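Local coordinates for protein heme peroxidase (Bacteroides thetaiotaomicron, PDB 2GVK) that probably binds heme and, as other dye-decolorizing peroxidases do, uses hydrogen peroxide to oxidise dyes and similar substrates, at residues Gly84-Leu89 against Ala180-Gly185; Asp16-Gln21 against Glu167-Phe172; Glu98-Val103 against Arg291-Ser296; Val198-Asn201 against Gln207-Lys210. One frame throughout, in Å; residues are numbered along the deposited sequence. Where two conformers were deposited one is given.

Contacts 1, 2 and 3 each pair a segment from the N-terminal half of the chain with one from the C-terminal half, whereas contact 4 is local, joining two successive helices inside the loop that contact 3 closes. Contact 2 lies at the surface and contact 4 is buried; contacts 1 and 3 are mixed. Contacts 1 and 2 rest on CH-pi packing without a hydrogen bond across, while contacts 3 and 4 pair an aromatic face contact with one hydrogen bond across: hydroxyl to carboxylate in contact 3, side-chain amide to backbone carbonyl in contact 4. Contacts 3 and 4 touch, F295 packing against W200 and A199; contacts 1 and 4 lie on opposite sides of the chain's centre.

Contact 1: Gly84-Leu89 against Ala180-Gly185; sequences GKPKEL and ADFAGG
P86 sits on one face of the F182 ring, and this pair carries most of the contact. P86 CD stands 3.9 Å from the centroid of the F182 ring, only 10° off the ring normal, so C-H bonds of the proline are directed at the pi cloud. The neighbouring CG lies over the root of the ring, 3.8 Å from F182 CG, and P86 N hangs above the rim on the same side. The two side chains cross at about a right angle. F182 gets there because its CG is anti to its own carbonyl carbon (chi1 -61°), which swings the ring toward the other loop. Both residues start a turn: P86 opens a type I turn to L89, closed by L89 N to P86 O, and F182 opens a type II turn to G185, with G184 at the positive-phi position. The contact joins two irregular connections, one before strand 95-96 and one leading into strand 186-195, part of the antiparallel sheet in the dye-decolorizing peroxidase beta-barrel fold. Further out, F182 CE2 comes within 3.4 Å of K85 C, and F182 CZ lies 3.7 Å from G84 C, both oblique to the ring. The K85 side chain leaves in the other direction, fully extended, and its NZ bonds to T77 OG1 and A73 O on helix 73-79. W76 of that helix also packs on F182, while P86 touches F305.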
loop_
_atom_site.group_PDB
_atom_site.type_symbol
_atom_site.label_atom_id
_atom_site.label_comp_id
_atom_site.label_asym_id
_atom_site.label_seq_id
_atom_site.Cartn_x
_atom_site.Cartn_y
_atom_site.Cartn_z
ATOM N N GLY A 84 0.997 35.015 31.160
ATOM C CA GLY A 84 0.895 36.021 30.122
ATOM C C GLY A 84 -0.160 35.610 29.110
ATOM O O GLY A 84 -0.869 34.655 29.320
ATOM N N LYS A 85 -0.244 36.325 28.010
ATOM C CA LYS A 85 -1.242 36.028 26.998
ATOM C C LYS A 85 -0.743 36.451 25.633
ATOM O O LYS A 85 -0.156 37.511 25.497
ATOM C CB LYS A 85 -2.554 36.748 27.328
ATOM C CG LYS A 85 -3.803 36.164 26.667
ATOM C CD LYS A 85 -5.069 36.619 27.401
ATOM C CE LYS A 85 -6.330 35.940 26.873
ATOM N NZ LYS A 85 -7.550 36.429 27.558
ATOM N N PRO A 86 -0.952 35.596 24.606
ATOM C CA PRO A 86 -0.569 35.989 23.252
ATOM C C PRO A 86 -1.220 37.311 22.851
ATOM O O PRO A 86 -2.365 37.574 23.236
ATOM C CB PRO A 86 -1.091 34.840 22.401
ATOM C CG PRO A 86 -1.103 33.680 23.319
ATOM C CD PRO A 86 -1.461 34.212 24.652
ATOM N N LYS A 87 -0.490 38.123 22.083
ATOM C CA LYS A 87 -0.903 39.485 21.798
ATOM C C LYS A 87 -2.266 39.594 21.127
ATOM O O LYS A 87 -3.008 40.541 21.400
ATOM C CB LYS A 87 0.157 40.190 20.950
ATOM C CG LYS A 87 1.404 40.490 21.717
ATOM C CD LYS A 87 2.475 41.064 20.849
ATOM C CE LYS A 87 3.707 41.364 21.668
ATOM N NZ LYS A 87 4.650 42.199 20.936
ATOM N N GLU A 88 -2.622 38.610 20.303
ATOM C CA GLU A 88 -3.889 38.656 19.553
ATOM C C GLU A 88 -4.956 37.680 20.081
ATOM O O GLU A 88 -5.988 37.470 19.424
ATOM C CB GLU A 88 -3.628 38.385 18.089
ATOM C CG GLU A 88 -2.618 39.331 17.468
ATOM C CD GLU A 88 -2.457 39.116 15.978
ATOM O OE1 GLU A 88 -3.451 39.279 15.241
ATOM O OE2 GLU A 88 -1.328 38.809 15.537
ATOM N N LEU A 89 -4.719 37.074 21.253
ATOM C CA LEU A 89 -5.706 36.158 21.817
ATOM C C LEU A 89 -6.790 36.909 22.574
ATOM O O LEU A 89 -6.616 37.315 23.739
ATOM C CB LEU A 89 -5.064 35.109 22.697
ATOM C CG LEU A 89 -6.066 34.074 23.261
ATOM C CD1 LEU A 89 -6.824 33.316 22.152
ATOM C CD2 LEU A 89 -5.363 33.104 24.188
ATOM N N ALA A 180 7.645 36.939 21.251
ATOM C CA ALA A 180 8.630 35.918 21.624
ATOM C C ALA A 180 8.191 34.973 22.733
ATOM O O ALA A 180 8.583 33.805 22.732
ATOM C CB ALA A 180 9.957 36.587 22.001
ATOM N N ASP A 181 7.388 35.448 23.680
ATOM C CA ASP A 181 6.976 34.589 24.796
ATOM C C ASP A 181 6.085 33.445 24.309
ATOM O O ASP A 181 5.877 32.474 25.013
ATOM C CB ASP A 181 6.232 35.385 25.869
ATOM C CG ASP A 181 7.128 36.436 26.568
ATOM O OD1 ASP A 181 8.363 36.433 26.351
ATOM O OD2 ASP A 181 6.577 37.286 27.304
ATOM N N PHE A 182 5.560 33.572 23.101
ATOM C CA PHE A 182 4.641 32.560 22.557
ATOM C C PHE A 182 5.061 32.054 21.198
ATOM O O PHE A 182 4.292 31.374 20.521
ATOM C CB PHE A 182 3.222 33.118 22.517
ATOM C CG PHE A 182 2.694 33.480 23.875
ATOM C CD1 PHE A 182 2.288 32.479 24.753
ATOM C CD2 PHE A 182 2.783 34.772 24.338
ATOM C CE1 PHE A 182 1.910 32.784 26.029
ATOM C CE2 PHE A 182 2.402 35.085 25.614
ATOM C CZ PHE A 182 1.961 34.083 26.469
ATOM N N ALA A 183 6.316 32.288 20.849
ATOM C CA ALA A 183 6.861 31.784 19.613
ATOM C C ALA A 183 6.733 30.275 19.577
ATOM O O ALA A 183 6.959 29.593 20.588
ATOM C CB ALA A 183 8.328 32.202 19.464
ATOM N N GLY A 184 6.396 29.747 18.407
ATOM C CA GLY A 184 6.123 28.313 18.262
ATOM C C GLY A 184 4.639 27.998 18.398
ATOM O O GLY A 184 4.216 26.884 18.148
ATOM N N GLY A 185 3.849 28.983 18.840
ATOM C CA GLY A 185 2.411 28.811 18.951
ATOM C C GLY A 185 1.701 29.177 17.641
ATOM O O GLY A 185 2.346 29.563 16.647
#

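Contact 2: Asp16-Gln21 against Glu167-Phe172; sequences DVAGKQ and ENPYHF. With EDO (1,2-ethanediol), chain K.
A single methyl group, that of A18, sits squarely over the centre of the Y170 ring, with no hydrogen bond across the contact. A18 CB is 3.7 Å from the ring centroid of Y170, 12° off the normal, a CH-pi contact. The same methyl also rests on the preceding proline, with A18 CB 3.8 Å from P169 CB, so it sits in the corner formed by ring face and pyrrolidine. Y170 reaches it with CG anti to the carbonyl carbon (chi1 -70°), which carries the ring off the helix and across A18. A serine in place of Y170 would probably uncover the A18 methyl on that side, leaving P169 as its neighbour here. P169 and Y170 belong to the first turn of helix 169-173, whose N-cap is N168: its OD1 accepts from Y170 N at 3.0 Å, the donor standing well above the amide's carbonyl plane. This surface contact ties the loop ahead of strand 24-32, in the antiparallel sheet of the dye-decolorizing peroxidase barrel, to the start of a helix, where P169 also packs on V245 of strand 245-253. In the conformer described, D16 OD2 is hydrogen-bonded to S66 OG. H171 CD2 lies 3.5 Å above the centre of the F172 ring. O2 of a 1,2-ethanediol, probably from the crystallisation liquor, donates to H171 O at 2.7 Å, and the diol is also hydrogen-bonded to S268 OG.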
loop_
_atom_site.group_PDB
_atom_site.type_symbol
_atom_site.label_atom_id
_atom_site.label_comp_id
_atom_site.label_asym_id
_atom_site.label_seq_id
_atom_site.Cartn_x
_atom_site.Cartn_y
_atom_site.Cartn_z
ATOM N N ASP A 16 1.294 20.449 15.331
ATOM C CA ASP A 16 1.142 20.142 13.924
ATOM C C ASP A 16 0.166 21.114 13.256
ATOM O O ASP A 16 -0.912 20.720 12.807
ATOM C CB ASP A 16 0.651 18.689 13.761
ATOM C CG ASP A 16 0.783 18.176 12.334
ATOM O OD1 ASP A 16 1.684 18.638 11.601
ATOM O OD2 ASP A 16 0.010 17.271 11.964
ATOM N N VAL A 17 0.583 22.349 13.124
ATOM C CA VAL A 17 -0.271 23.392 12.618
ATOM C C VAL A 17 -0.068 23.645 11.132
ATOM O O VAL A 17 -0.785 24.436 10.520
ATOM C CB VAL A 17 -0.029 24.696 13.392
ATOM C CG1 VAL A 17 -0.356 24.495 14.864
ATOM C CG2 VAL A 17 1.393 25.168 13.218
ATOM N N ALA A 18 0.906 22.976 10.551
ATOM C CA ALA A 18 1.151 23.095 9.144
ATOM C C ALA A 18 1.022 21.750 8.511
ATOM O O ALA A 18 1.533 21.526 7.439
ATOM C CB ALA A 18 2.505 23.653 8.897
ATOM N N GLY A 19 0.339 20.835 9.197
ATOM C CA GLY A 19 0.098 19.523 8.669
ATOM C C GLY A 19 -0.850 19.533 7.469
ATOM O O GLY A 19 -1.624 20.493 7.262
ATOM N N LYS A 20 -0.762 18.493 6.659
ATOM C CA LYS A 20 -1.707 18.280 5.607
ATOM C C LYS A 20 -2.980 17.831 6.216
ATOM O O LYS A 20 -3.024 17.464 7.399
ATOM C CB LYS A 20 -1.206 17.197 4.649
ATOM N N GLN A 21 -4.043 17.855 5.417
ATOM C CA GLN A 21 -5.359 17.424 5.866
ATOM C C GLN A 21 -5.466 15.904 5.876
ATOM O O GLN A 21 -5.140 15.239 4.893
ATOM C CB GLN A 21 -6.451 18.022 4.977
ATOM C CG GLN A 21 -6.173 19.447 4.526
ATOM C CD GLN A 21 -6.614 19.703 3.098
ATOM O OE1 GLN A 21 -7.324 18.888 2.507
ATOM N NE2 GLN A 21 -6.197 20.833 2.540
ATOM N N GLU A 167 7.377 27.948 -0.628
ATOM C CA GLU A 167 7.181 28.644 0.615
ATOM C C GLU A 167 7.037 27.630 1.745
ATOM O O GLU A 167 6.549 26.528 1.539
ATOM C CB GLU A 167 5.948 29.525 0.548
ATOM C CG GLU A 167 6.159 30.803 -0.253
ATOM C CD GLU A 167 4.992 31.755 -0.146
ATOM O OE1 GLU A 167 3.816 31.289 -0.303
ATOM O OE2 GLU A 167 5.244 32.984 0.077
ATOM N N ASN A 168 7.390 28.053 2.948
ATOM C CA ASN A 168 7.337 27.195 4.120
ATOM C C ASN A 168 6.076 27.458 4.912
ATOM O O ASN A 168 5.902 28.542 5.441
ATOM C CB ASN A 168 8.571 27.459 4.987
ATOM C CG ASN A 168 8.499 26.800 6.336
ATOM O OD1 ASN A 168 7.739 25.863 6.559
ATOM N ND2 ASN A 168 9.346 27.256 7.237
ATOM N N PRO A 169 5.200 26.463 5.008
ATOM C CA PRO A 169 3.923 26.713 5.693
ATOM C C PRO A 169 4.084 27.112 7.159
ATOM O O PRO A 169 3.263 27.852 7.672
ATOM C CB PRO A 169 3.185 25.387 5.571
ATOM C CG PRO A 169 4.250 24.374 5.261
ATOM C CD PRO A 169 5.312 25.076 4.532
ATOM N N TYR A 170 5.147 26.656 7.815
ATOM C CA TYR A 170 5.394 27.063 9.231
ATOM C C TYR A 170 5.599 28.562 9.384
ATOM O O TYR A 170 5.240 29.144 10.404
ATOM C CB TYR A 170 6.581 26.311 9.821
ATOM C CG TYR A 170 6.286 24.886 10.049
ATOM C CD1 TYR A 170 5.539 24.483 11.142
ATOM C CD2 TYR A 170 6.694 23.921 9.141
ATOM C CE1 TYR A 170 5.225 23.182 11.341
ATOM C CE2 TYR A 170 6.380 22.605 9.327
ATOM C CZ TYR A 170 5.656 22.231 10.434
ATOM O OH TYR A 170 5.344 20.898 10.644
ATOM N N HIS A 171 6.186 29.190 8.378
ATOM C CA HIS A 171 6.384 30.600 8.407
ATOM C C HIS A 171 5.053 31.349 8.537
ATOM O O HIS A 171 4.988 32.419 9.134
ATOM C CB HIS A 171 7.123 31.057 7.148
ATOM C CG HIS A 171 7.174 32.534 6.986
ATOM N ND1 HIS A 171 7.950 33.348 7.790
ATOM C CD2 HIS A 171 6.538 33.358 6.117
ATOM C CE1 HIS A 171 7.787 34.606 7.421
ATOM N NE2 HIS A 171 6.931 34.640 6.412
ATOM N N PHE A 172 4.007 30.783 7.962
ATOM C CA PHE A 172 2.698 31.432 7.925
ATOM C C PHE A 172 1.756 30.970 9.016
ATOM O O PHE A 172 0.783 31.651 9.320
ATOM C CB PHE A 172 2.040 31.199 6.565
ATOM C CG PHE A 172 2.780 31.816 5.441
ATOM C CD1 PHE A 172 2.626 33.164 5.158
ATOM C CD2 PHE A 172 3.718 31.087 4.731
ATOM C CE1 PHE A 172 3.341 33.751 4.149
ATOM C CE2 PHE A 172 4.447 31.673 3.729
ATOM C CZ PHE A 172 4.245 32.991 3.419
HETATM C C1 EDO K . 2.816 36.444 7.451
HETATM O O1 EDO K . 2.660 37.505 8.424
HETATM C C2 EDO K . 4.112 35.685 7.699
HETATM O O2 EDO K . 4.006 34.920 8.907
#

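Contact 3: Glu98-Val103 against Arg291-Ser296; sequences EKYTAV and RLLDFS
Y100, L293 and D294 make a partly buried aromatic contact tied off by a hydrogen bond, set between the connection of the small hairpin 95-96/101-102, just ahead of its second strand, and the 3-10 turn that precedes strand 296-306. The Y100 ring is sandwiched: L293 CB lies 3.7 Å above one face, offset toward the rim, and K99 CG from its own segment lies over the centre of the opposite face. L293 adds its backbone, L293 O standing 3.5 Å from Y100 CZ. Y100 holds CG anti to its carbonyl carbon (chi1 -60°), an orientation that sends the hydroxyl out past L293 to the next residue. There Y100 OH donates to D294 OD1 in a very short bond of 2.5 Å, the oxygen lying in the plane of the ring at its edge while the carboxylate itself is turned 50° from that plane. The other carboxylate oxygen is occupied as well: in the conformer described, D294 OD2 accepts from R291 NH1 on its anti lone pair, 2.8 Å away, in a salt bridge, and this would favour the charged carboxylate. A phenylalanine at Y100 would still cover L293, but D294 OD1 would probably be left without its hydroxyl mate. L293 and Y100 both pack on F281 of helix 270-281. The i+3 bonds, D294 N to R291 O and F295 N to L292 O, are those of a 3-10 turn, which delivers the chain into strand 296-306 of the antiparallel sheet in the dye-decolorizing peroxidase beta-barrel fold.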
loop_
_atom_site.group_PDB
_atom_site.type_symbol
_atom_site.label_atom_id
_atom_site.label_comp_id
_atom_site.label_asym_id
_atom_site.label_seq_id
_atom_site.Cartn_x
_atom_site.Cartn_y
_atom_site.Cartn_z
ATOM N N GLU A 98 -23.536 43.645 5.382
ATOM C CA GLU A 98 -24.871 44.090 5.029
ATOM C C GLU A 98 -25.797 42.900 4.838
ATOM O O GLU A 98 -26.979 42.995 5.090
ATOM C CB GLU A 98 -24.840 44.966 3.757
ATOM C CG GLU A 98 -26.257 45.359 3.231
ATOM C CD GLU A 98 -26.287 46.739 2.494
ATOM O OE1 GLU A 98 -26.196 47.790 3.193
ATOM O OE2 GLU A 98 -26.501 46.757 1.239
ATOM N N LYS A 99 -25.230 41.754 4.483
ATOM C CA LYS A 99 -26.021 40.579 4.184
ATOM C C LYS A 99 -25.629 39.367 5.051
ATOM O O LYS A 99 -26.489 38.612 5.495
ATOM C CB LYS A 99 -25.867 40.225 2.705
ATOM C CG LYS A 99 -26.809 39.186 2.231
ATOM C CD LYS A 99 -27.015 39.254 0.704
ATOM N N TYR A 100 -24.334 39.168 5.243
ATOM C CA TYR A 100 -23.846 37.981 5.917
ATOM C C TYR A 100 -23.119 38.317 7.194
ATOM O O TYR A 100 -22.536 39.389 7.320
ATOM C CB TYR A 100 -22.926 37.218 4.986
ATOM C CG TYR A 100 -23.606 36.792 3.730
ATOM C CD1 TYR A 100 -24.766 36.041 3.782
ATOM C CD2 TYR A 100 -23.120 37.160 2.495
ATOM C CE1 TYR A 100 -25.428 35.664 2.647
ATOM C CE2 TYR A 100 -23.783 36.779 1.322
ATOM C CZ TYR A 100 -24.924 36.015 1.413
ATOM O OH TYR A 100 -25.614 35.648 0.282
ATOM N N THR A 101 -23.133 37.368 8.138
ATOM C CA THR A 101 -22.470 37.546 9.418
ATOM C C THR A 101 -21.557 36.386 9.730
ATOM O O THR A 101 -21.962 35.226 9.638
ATOM C CB THR A 101 -23.503 37.664 10.577
ATOM O OG1 THR A 101 -24.363 38.783 10.350
ATOM C CG2 THR A 101 -22.793 37.845 11.918
ATOM N N ALA A 102 -20.313 36.699 10.074
ATOM C CA ALA A 102 -19.414 35.714 10.649
ATOM C C ALA A 102 -19.644 35.752 12.157
ATOM O O ALA A 102 -19.146 36.655 12.862
ATOM C CB ALA A 102 -18.011 36.026 10.319
ATOM N N VAL A 103 -20.438 34.793 12.641
ATOM C CA VAL A 103 -20.824 34.731 14.038
ATOM C C VAL A 103 -19.645 34.349 14.947
ATOM O O VAL A 103 -18.673 33.752 14.507
ATOM C CB VAL A 103 -21.986 33.710 14.262
ATOM C CG1 VAL A 103 -23.266 34.161 13.511
ATOM C CG2 VAL A 103 -21.564 32.288 13.842
ATOM N N ARG A 291 -18.655 35.433 -3.046
ATOM C CA ARG A 291 -19.814 34.873 -3.720
ATOM C C ARG A 291 -20.183 33.485 -3.156
ATOM O O ARG A 291 -21.329 33.092 -3.180
ATOM C CB ARG A 291 -19.542 34.785 -5.208
ATOM C CG ARG A 291 -20.594 34.141 -5.980
ATOM C CD ARG A 291 -21.716 35.086 -6.385
ATOM N NE ARG A 291 -22.443 34.487 -7.482
ATOM C CZ ARG A 291 -23.614 33.883 -7.379
ATOM N NH1 ARG A 291 -24.316 33.960 -6.267
ATOM N NH2 ARG A 291 -24.123 33.261 -8.441
ATOM N N LEU A 292 -19.201 32.778 -2.628
ATOM C CA LEU A 292 -19.458 31.449 -2.053
ATOM C C LEU A 292 -20.357 31.538 -0.832
ATOM O O LEU A 292 -21.042 30.578 -0.498
ATOM C CB LEU A 292 -18.157 30.740 -1.711
ATOM C CG LEU A 292 -18.274 29.280 -1.231
ATOM C CD1 LEU A 292 -19.091 28.413 -2.188
ATOM C CD2 LEU A 292 -16.912 28.700 -1.033
ATOM N N LEU A 293 -20.409 32.708 -0.199
ATOM C CA LEU A 293 -21.322 32.901 0.934
ATOM C C LEU A 293 -22.804 32.942 0.505
ATOM O O LEU A 293 -23.685 32.784 1.332
ATOM C CB LEU A 293 -20.973 34.156 1.719
ATOM C CG LEU A 293 -19.639 34.125 2.473
ATOM C CD1 LEU A 293 -19.382 35.483 3.137
ATOM C CD2 LEU A 293 -19.593 33.021 3.507
ATOM N N ASP A 294 -23.061 33.055 -0.795
ATOM C CA ASP A 294 -24.421 32.944 -1.296
ATOM C C ASP A 294 -24.897 31.471 -1.219
ATOM O O ASP A 294 -26.062 31.185 -1.426
ATOM C CB ASP A 294 -24.516 33.455 -2.738
ATOM C CG ASP A 294 -24.259 34.980 -2.857
ATOM O OD1 ASP A 294 -24.359 35.708 -1.838
ATOM O OD2 ASP A 294 -23.948 35.441 -3.972
ATOM N N PHE A 295 -23.973 30.551 -0.929
ATOM C CA PHE A 295 -24.287 29.127 -0.884
ATOM C C PHE A 295 -23.838 28.480 0.401
ATOM O O PHE A 295 -23.951 27.255 0.559
ATOM C CB PHE A 295 -23.632 28.410 -2.071
ATOM C CG PHE A 295 -24.022 28.953 -3.375
ATOM C CD1 PHE A 295 -25.162 28.497 -4.020
ATOM C CD2 PHE A 295 -23.278 29.969 -3.971
ATOM C CE1 PHE A 295 -25.538 29.032 -5.230
ATOM C CE2 PHE A 295 -23.664 30.510 -5.173
ATOM C CZ PHE A 295 -24.787 30.034 -5.808
ATOM N N SER A 296 -23.342 29.294 1.332
ATOM C CA SER A 296 -22.700 28.790 2.554
ATOM C C SER A 296 -23.011 29.690 3.737
ATOM O O SER A 296 -22.681 30.868 3.715
ATOM C CB SER A 296 -21.166 28.729 2.368
ATOM O OG SER A 296 -20.808 28.190 1.109
#

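Contact 4: Val198-Asn201 against Gln207-Lys210; sequences VAWN and QQEK
The W200 indole and the Q208 side-chain amide lie stacked, their planes 4° apart, with Q208 NE2 3.4 Å above one face of the indole near its rim. Q208 CG covers the benzene half, 3.7 Å from the centroid of the six-membered ring and 16° off its normal. At the indole edge NE1 bonds to I154 O. The F295 and W200 rings meet edge-to-face. W200 NE1 and Q208 NE2 are close, but both are donors and make no bond. W200 takes CG anti to its backbone N (chi1 177°), and the extended Q208 chain runs under the ring until NE2 reaches W200 O. That bond is 2.9 Å long; the carbonyl lies in the amide plane of Q208, whereas the donor stands above the carbonyl plane of W200. A water bridges the same NE2, at 3.0 Å, to N201 OD1. The contact thus laces helix 197-201 to helix 205-212 across a short connection, with N201 also packing on E130 of the third subunit. With NE2 giving to a carbonyl and a water, and OE1 accepting from K216 NZ, the buried Q208 amide has polar partners at both ends, which is likely to fix its rotation and hold it flat against the indole.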
loop_
_atom_site.group_PDB
_atom_site.type_symbol
_atom_site.label_atom_id
_atom_site.label_comp_id
_atom_site.label_asym_id
_atom_site.label_seq_id
_atom_site.Cartn_x
_atom_site.Cartn_y
_atom_site.Cartn_z
ATOM N N VAL A 198 -28.643 22.312 -2.945
ATOM C CA VAL A 198 -29.607 22.313 -4.023
ATOM C C VAL A 198 -29.374 23.517 -4.943
ATOM O O VAL A 198 -29.254 23.365 -6.154
ATOM C CB VAL A 198 -31.058 22.299 -3.483
ATOM C CG1 VAL A 198 -32.032 22.526 -4.594
ATOM C CG2 VAL A 198 -31.331 20.971 -2.781
ATOM N N ALA A 199 -29.183 24.689 -4.355
ATOM C CA ALA A 199 -28.904 25.884 -5.140
ATOM C C ALA A 199 -27.549 25.773 -5.859
ATOM O O ALA A 199 -27.416 26.193 -7.001
ATOM C CB ALA A 199 -28.927 27.074 -4.273
ATOM N N TRP A 200 -26.541 25.238 -5.160
ATOM C CA TRP A 200 -25.202 25.083 -5.731
ATOM C C TRP A 200 -25.215 24.162 -6.936
ATOM O O TRP A 200 -24.635 24.473 -7.973
ATOM C CB TRP A 200 -24.248 24.538 -4.677
ATOM C CG TRP A 200 -22.875 24.283 -5.171
ATOM C CD1 TRP A 200 -22.282 23.077 -5.336
ATOM C CD2 TRP A 200 -21.899 25.272 -5.567
ATOM N NE1 TRP A 200 -21.021 23.234 -5.829
ATOM C CE2 TRP A 200 -20.746 24.576 -5.952
ATOM C CE3 TRP A 200 -21.902 26.676 -5.639
ATOM C CZ2 TRP A 200 -19.580 25.233 -6.379
ATOM C CZ3 TRP A 200 -20.742 27.325 -6.066
ATOM C CH2 TRP A 200 -19.612 26.603 -6.449
ATOM N N ASN A 201 -25.896 23.032 -6.798
ATOM C CA ASN A 201 -25.922 22.028 -7.846
ATOM C C ASN A 201 -26.743 22.501 -9.065
ATOM O O ASN A 201 -26.593 21.984 -10.150
ATOM C CB ASN A 201 -26.480 20.698 -7.302
ATOM C CG ASN A 201 -25.475 19.942 -6.410
ATOM O OD1 ASN A 201 -24.266 20.106 -6.533
ATOM N ND2 ASN A 201 -25.985 19.040 -5.600
ATOM N N GLN A 207 -20.470 28.764 -14.072
ATOM C CA GLN A 207 -20.829 29.737 -13.028
ATOM C C GLN A 207 -20.207 29.336 -11.680
ATOM O O GLN A 207 -19.749 30.188 -10.925
ATOM C CB GLN A 207 -22.357 29.872 -12.890
ATOM C CG GLN A 207 -23.058 30.459 -14.136
ATOM C CD GLN A 207 -24.587 30.551 -13.971
ATOM O OE1 GLN A 207 -25.104 30.577 -12.851
ATOM N NE2 GLN A 207 -25.305 30.606 -15.093
ATOM N N GLN A 208 -20.159 28.025 -11.405
ATOM C CA GLN A 208 -19.516 27.542 -10.180
ATOM C C GLN A 208 -18.043 27.955 -10.176
ATOM O O GLN A 208 -17.505 28.339 -9.150
ATOM C CB GLN A 208 -19.611 26.018 -10.051
ATOM C CG GLN A 208 -20.991 25.491 -9.712
ATOM C CD GLN A 208 -20.996 23.985 -9.533
ATOM O OE1 GLN A 208 -20.015 23.315 -9.839
ATOM N NE2 GLN A 208 -22.120 23.440 -9.055
ATOM N N GLU A 209 -17.395 27.861 -11.337
ATOM C CA GLU A 209 -15.984 28.247 -11.461
ATOM C C GLU A 209 -15.769 29.738 -11.192
ATOM O O GLU A 209 -14.731 30.138 -10.643
ATOM C CB GLU A 209 -15.461 27.873 -12.848
ATOM C CG GLU A 209 -15.346 26.361 -13.042
ATOM C CD GLU A 209 -14.898 25.966 -14.427
ATOM O OE1 GLU A 209 -15.160 26.730 -15.387
ATOM O OE2 GLU A 209 -14.346 24.850 -14.571
ATOM N N LYS A 210 -16.764 30.552 -11.547
ATOM C CA LYS A 210 -16.705 32.001 -11.299
ATOM C C LYS A 210 -16.917 32.316 -9.831
ATOM O O LYS A 210 -16.398 33.304 -9.325
ATOM C CB LYS A 210 -17.726 32.726 -12.144
ATOM C CG LYS A 210 -17.363 32.699 -13.622
ATOM C CD LYS A 210 -18.188 33.578 -14.442
ATOM C CE LYS A 210 -17.718 33.521 -15.901
ATOM N NZ LYS A 210 -16.187 33.561 -15.994
HETATM O O HOH W 1 -22.638 20.541 -8.822
#